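Local atomic coordinates of Abbfa_003403 (Acinetobacter baumannii, PDB entry 4ZXH), a protein that probably assembles a peptide product as a four-domain nonribosomal peptide synthetase, with condensation, adenylation, phosphopantetheine-bearing carrier and thioesterase domains in one chain. Residues 1069-1081 / 1092-1104. Numbering follows the deposited sequence.
Sequences LFHPIGGSTFCYM and TLRAIQSPGLIEA
R1094 continues the parallel pairing of two strands, its carbonyl O accepting from the backbone N-H of L1069 (L1069 N to R1094 O, 2.7 Å), while its guanidinium turns to a salt bridge with E1057. The strands belong to a beta-alpha-beta crossover in the alpha/beta-hydrolase sheet of the thioesterase domain. A1095 packs its methyl among T1077 CG2, which lies 3.6 Å from A1095 CB, L1069 CB and the Y1080 ring, which approaches obliquely. That ring is itself sandwiched, with C1079 SG over one face and L1069 CB over the other. On the opposite side of the sheet, I1096 runs beside F1070, its CD1 3.9 Å from F1070 CE1. I1096 also bonds through its N to L1069 O and through its O to H1071 N, and the same O meets the imidazole edge in plane.

Beyond the strand, Q1097 rests its CB against T1077 CG2. S1098 N then donates to a lone pair of G1075 O over 2.9 Å, at 162°, and S1098 CB lies over one face of the H1071 ring, toward the NE2 rim, in a CH-pi contact. A chi1 of 170° swings S1098 OG away from its own N, and OG accepts from G1100 N, two residues on, making an ST turn. L1101 packs its CD1 methyl beside G1075 and S1076.

H1071 has both ring nitrogens engaged, ND1 with P1072 O, 2.9 Å away and nearly in the ring plane, and NE2 with Y1118 OH. The chemistry thus implies an imidazole whose rotation is fixed by polar partners, where the loop, after the P1072-G1075 type I turn, comes back in the opposite sense along Q1097 and S1098, held to S1098 by a single backbone bond outside the parallel ladder.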
loop_
_atom_site.group_PDB
_atom_site.type_symbol
_atom_site.label_atom_id
_atom_site.label_comp_id
_atom_site.label_asym_id
_atom_site.label_seq_id
_atom_site.Cartn_x
_atom_site.Cartn_y
_atom_site.Cartn_z
ATOM N N LEU A 1069 -12.143 -39.994 16.013
ATOM C CA LEU A 1069 -10.777 -40.415 15.748
ATOM C C LEU A 1069 -9.835 -39.949 16.849
ATOM O O LEU A 1069 -9.946 -38.838 17.346
ATOM C CB LEU A 1069 -10.316 -39.895 14.389
ATOM C CG LEU A 1069 -11.178 -40.397 13.215
ATOM C CD1 LEU A 1069 -10.903 -39.632 11.951
ATOM C CD2 LEU A 1069 -11.006 -41.899 12.971
ATOM N N PHE A 1070 -8.891 -40.801 17.221
ATOM C CA PHE A 1070 -8.007 -40.470 18.316
ATOM C C PHE A 1070 -6.554 -40.403 17.902
ATOM O O PHE A 1070 -6.091 -41.195 17.086
ATOM C CB PHE A 1070 -8.201 -41.479 19.421
ATOM C CG PHE A 1070 -9.612 -41.623 19.810
ATOM C CD1 PHE A 1070 -10.206 -40.683 20.645
ATOM C CD2 PHE A 1070 -10.372 -42.664 19.313
ATOM C CE1 PHE A 1070 -11.535 -40.795 21.001
ATOM C CE2 PHE A 1070 -11.697 -42.788 19.669
ATOM C CZ PHE A 1070 -12.281 -41.845 20.510
ATOM N N HIS A 1071 -5.844 -39.447 18.487
ATOM C CA HIS A 1071 -4.469 -39.186 18.123
ATOM C C HIS A 1071 -3.605 -40.423 18.241
ATOM O O HIS A 1071 -3.858 -41.264 19.088
ATOM C CB HIS A 1071 -3.897 -38.090 19.013
ATOM C CG HIS A 1071 -3.888 -38.432 20.467
ATOM N ND1 HIS A 1071 -2.958 -39.278 21.027
ATOM C CD2 HIS A 1071 -4.678 -38.016 21.485
ATOM C CE1 HIS A 1071 -3.186 -39.385 22.325
ATOM N NE2 HIS A 1071 -4.225 -38.629 22.629
ATOM N N PRO A 1072 -2.584 -40.532 17.383
ATOM C CA PRO A 1072 -1.528 -41.544 17.536
ATOM C C PRO A 1072 -0.510 -41.117 18.588
ATOM O O PRO A 1072 -0.780 -40.152 19.307
ATOM C CB PRO A 1072 -0.887 -41.585 16.154
ATOM C CG PRO A 1072 -1.125 -40.204 15.604
ATOM C CD PRO A 1072 -2.431 -39.748 16.139
ATOM N N ILE A 1073 0.637 -41.798 18.650
ATOM C CA ILE A 1073 1.684 -41.512 19.645
ATOM C C ILE A 1073 2.019 -40.026 19.787
ATOM O O ILE A 1073 2.102 -39.517 20.888
ATOM C CB ILE A 1073 3.002 -42.244 19.320
ATOM C CG1 ILE A 1073 2.791 -43.750 19.228
ATOM C CG2 ILE A 1073 4.020 -41.976 20.416
ATOM C CD1 ILE A 1073 2.485 -44.380 20.576
ATOM N N GLY A 1074 2.205 -39.328 18.679
ATOM C CA GLY A 1074 2.560 -37.920 18.741
ATOM C C GLY A 1074 1.514 -36.989 19.346
ATOM O O GLY A 1074 1.842 -35.878 19.777
ATOM N N GLY A 1075 0.255 -37.420 19.349
ATOM C CA GLY A 1075 -0.802 -36.713 20.049
ATOM C C GLY A 1075 -1.573 -35.715 19.210
ATOM O O GLY A 1075 -2.440 -34.984 19.702
ATOM N N SER A 1076 -1.271 -35.692 17.926
ATOM C CA SER A 1076 -1.876 -34.730 17.021
ATOM C C SER A 1076 -2.898 -35.352 16.061
ATOM O O SER A 1076 -2.953 -36.565 15.906
ATOM C CB SER A 1076 -0.771 -34.040 16.241
ATOM O OG SER A 1076 -1.263 -33.480 15.068
ATOM N N THR A 1077 -3.700 -34.511 15.412
ATOM C CA THR A 1077 -4.747 -34.991 14.526
ATOM C C THR A 1077 -4.388 -34.857 13.056
ATOM O O THR A 1077 -5.203 -35.192 12.194
ATOM C CB THR A 1077 -6.052 -34.235 14.761
ATOM O OG1 THR A 1077 -5.823 -32.839 14.567
ATOM C CG2 THR A 1077 -6.560 -34.464 16.196
ATOM N N PHE A 1078 -3.177 -34.371 12.769
ATOM C CA PHE A 1078 -2.767 -34.055 11.401
ATOM C C PHE A 1078 -2.997 -35.184 10.382
ATOM O O PHE A 1078 -3.365 -34.934 9.228
ATOM C CB PHE A 1078 -1.287 -33.672 11.360
ATOM C CG PHE A 1078 -0.744 -33.568 9.958
ATOM C CD1 PHE A 1078 -0.814 -32.366 9.263
ATOM C CD2 PHE A 1078 -0.215 -34.676 9.320
ATOM C CE1 PHE A 1078 -0.359 -32.256 7.950
ATOM C CE2 PHE A 1078 0.251 -34.581 7.985
ATOM C CZ PHE A 1078 0.178 -33.370 7.307
ATOM N N CYS A 1079 -2.728 -36.414 10.800
ATOM C CA CYS A 1079 -2.840 -37.592 9.932
ATOM C C CYS A 1079 -4.262 -37.923 9.464
ATOM O O CYS A 1079 -4.412 -38.809 8.620
ATOM C CB CYS A 1079 -2.282 -38.816 10.667
ATOM S SG CYS A 1079 -3.228 -39.158 12.258
ATOM N N TYR A 1080 -5.294 -37.269 10.034
ATOM C CA TYR A 1080 -6.703 -37.518 9.658
ATOM C C TYR A 1080 -7.225 -36.487 8.664
ATOM O O TYR A 1080 -8.292 -36.680 8.094
ATOM C CB TYR A 1080 -7.628 -37.540 10.897
ATOM C CG TYR A 1080 -7.203 -38.579 11.885
ATOM C CD1 TYR A 1080 -7.160 -39.920 11.519
ATOM C CD2 TYR A 1080 -6.785 -38.234 13.166
ATOM C CE1 TYR A 1080 -6.731 -40.887 12.386
ATOM C CE2 TYR A 1080 -6.358 -39.211 14.055
ATOM C CZ TYR A 1080 -6.328 -40.535 13.648
ATOM O OH TYR A 1080 -5.895 -41.523 14.497
ATOM N N MET A 1081 -6.498 -35.385 8.459
ATOM C CA MET A 1081 -6.963 -34.380 7.512
ATOM C C MET A 1081 -7.134 -34.970 6.114
ATOM O O MET A 1081 -8.215 -34.904 5.546
ATOM C CB MET A 1081 -6.027 -33.186 7.453
ATOM C CG MET A 1081 -5.790 -32.537 8.788
ATOM S SD MET A 1081 -4.756 -31.045 8.650
ATOM C CE MET A 1081 -6.066 -29.884 8.230
ATOM N N THR A 1092 -20.326 -36.645 9.922
ATOM C CA THR A 1092 -19.553 -35.857 10.869
ATOM C C THR A 1092 -18.311 -36.642 11.316
ATOM O O THR A 1092 -18.404 -37.828 11.655
ATOM C CB THR A 1092 -20.413 -35.475 12.095
ATOM O OG1 THR A 1092 -21.580 -34.759 11.656
ATOM C CG2 THR A 1092 -19.621 -34.640 13.102
ATOM N N LEU A 1093 -17.153 -35.981 11.266
ATOM C CA LEU A 1093 -15.884 -36.531 11.748
ATOM C C LEU A 1093 -15.299 -35.614 12.815
ATOM O O LEU A 1093 -15.181 -34.393 12.609
ATOM C CB LEU A 1093 -14.863 -36.665 10.633
ATOM C CG LEU A 1093 -15.311 -37.336 9.365
ATOM C CD1 LEU A 1093 -14.177 -37.210 8.353
ATOM C CD2 LEU A 1093 -15.646 -38.777 9.696
ATOM N N ARG A 1094 -14.913 -36.212 13.936
ATOM C CA ARG A 1094 -14.285 -35.479 15.019
ATOM C C ARG A 1094 -13.044 -36.226 15.437
ATOM O O ARG A 1094 -13.023 -37.451 15.447
ATOM C CB ARG A 1094 -15.243 -35.319 16.191
ATOM C CG ARG A 1094 -16.573 -34.746 15.780
ATOM C CD ARG A 1094 -17.325 -34.178 16.963
ATOM N NE ARG A 1094 -18.454 -33.368 16.534
ATOM C CZ ARG A 1094 -19.714 -33.695 16.759
ATOM N NH1 ARG A 1094 -19.987 -34.811 17.420
ATOM N NH2 ARG A 1094 -20.691 -32.902 16.339
ATOM N N ALA A 1095 -11.999 -35.484 15.756
ATOM C CA ALA A 1095 -10.715 -36.073 16.096
ATOM C C ALA A 1095 -10.256 -35.439 17.384
ATOM O O ALA A 1095 -10.606 -34.289 17.667
ATOM C CB ALA A 1095 -9.677 -35.856 14.979
ATOM N N ILE A 1096 -9.478 -36.179 18.165
ATOM C CA ILE A 1096 -9.061 -35.678 19.459
ATOM C C ILE A 1096 -7.549 -35.644 19.602
ATOM O O ILE A 1096 -6.880 -36.674 19.521
ATOM C CB ILE A 1096 -9.668 -36.516 20.571
ATOM C CG1 ILE A 1096 -11.192 -36.381 20.524
ATOM C CG2 ILE A 1096 -9.100 -36.099 21.915
ATOM C CD1 ILE A 1096 -11.914 -36.959 21.717
ATOM N N GLN A 1097 -7.009 -34.447 19.800
ATOM C CA GLN A 1097 -5.587 -34.306 20.096
ATOM C C GLN A 1097 -5.341 -34.410 21.616
ATOM O O GLN A 1097 -6.248 -34.216 22.417
ATOM C CB GLN A 1097 -5.068 -32.971 19.563
ATOM C CG GLN A 1097 -5.607 -31.796 20.325
ATOM C CD GLN A 1097 -5.208 -30.493 19.703
ATOM O OE1 GLN A 1097 -4.340 -30.444 18.827
ATOM N NE2 GLN A 1097 -5.866 -29.421 20.124
ATOM N N SER A 1098 -4.117 -34.704 22.018
ATOM C CA SER A 1098 -3.804 -34.756 23.445
ATOM C C SER A 1098 -3.726 -33.367 24.093
ATOM O O SER A 1098 -3.177 -32.423 23.512
ATOM C CB SER A 1098 -2.488 -35.508 23.654
ATOM O OG SER A 1098 -2.038 -35.388 24.983
ATOM N N PRO A 1099 -4.269 -33.236 25.305
ATOM C CA PRO A 1099 -4.084 -32.005 26.096
ATOM C C PRO A 1099 -2.597 -31.635 26.238
ATOM O O PRO A 1099 -2.230 -30.466 26.349
ATOM C CB PRO A 1099 -4.679 -32.364 27.465
ATOM C CG PRO A 1099 -5.647 -33.465 27.194
ATOM C CD PRO A 1099 -5.086 -34.239 26.008
ATOM N N GLY A 1100 -1.742 -32.648 26.219
ATOM C CA GLY A 1100 -0.318 -32.418 26.307
ATOM C C GLY A 1100 0.243 -31.450 25.268
ATOM O O GLY A 1100 1.310 -30.863 25.491
ATOM N N LEU A 1101 -0.448 -31.290 24.135
ATOM C CA LEU A 1101 0.054 -30.417 23.077
ATOM C C LEU A 1101 -0.185 -28.941 23.387
ATOM O O LEU A 1101 0.417 -28.074 22.752
ATOM C CB LEU A 1101 -0.581 -30.752 21.732
ATOM C CG LEU A 1101 -0.278 -32.085 21.039
ATOM C CD1 LEU A 1101 -0.826 -32.096 19.594
ATOM C CD2 LEU A 1101 1.207 -32.459 21.080
ATOM N N ILE A 1102 -1.044 -28.660 24.372
ATOM C CA ILE A 1102 -1.427 -27.284 24.681
ATOM C C ILE A 1102 -1.041 -26.821 26.093
ATOM O O ILE A 1102 -0.722 -25.651 26.304
ATOM C CB ILE A 1102 -2.935 -27.099 24.491
ATOM C CG1 ILE A 1102 -3.315 -27.395 23.035
ATOM C CG2 ILE A 1102 -3.357 -25.701 24.881
ATOM C CD1 ILE A 1102 -3.910 -28.774 22.826
ATOM N N GLU A 1103 -1.069 -27.726 27.065
ATOM C CA GLU A 1103 -0.689 -27.364 28.430
ATOM C C GLU A 1103 0.400 -28.299 28.942
ATOM O O GLU A 1103 0.343 -29.501 28.714
ATOM C CB GLU A 1103 -1.898 -27.401 29.370
ATOM C CG GLU A 1103 -1.633 -26.777 30.727
ATOM C CD GLU A 1103 -2.695 -27.130 31.749
ATOM O OE1 GLU A 1103 -3.690 -27.786 31.372
ATOM O OE2 GLU A 1103 -2.531 -26.762 32.935
ATOM N N ALA A 1104 1.393 -27.751 29.631
ATOM C CA ALA A 1104 2.492 -28.570 30.114
ATOM C C ALA A 1104 2.020 -29.626 31.120
ATOM O O ALA A 1104 1.141 -29.361 31.948
ATOM C CB ALA A 1104 3.565 -27.697 30.718
#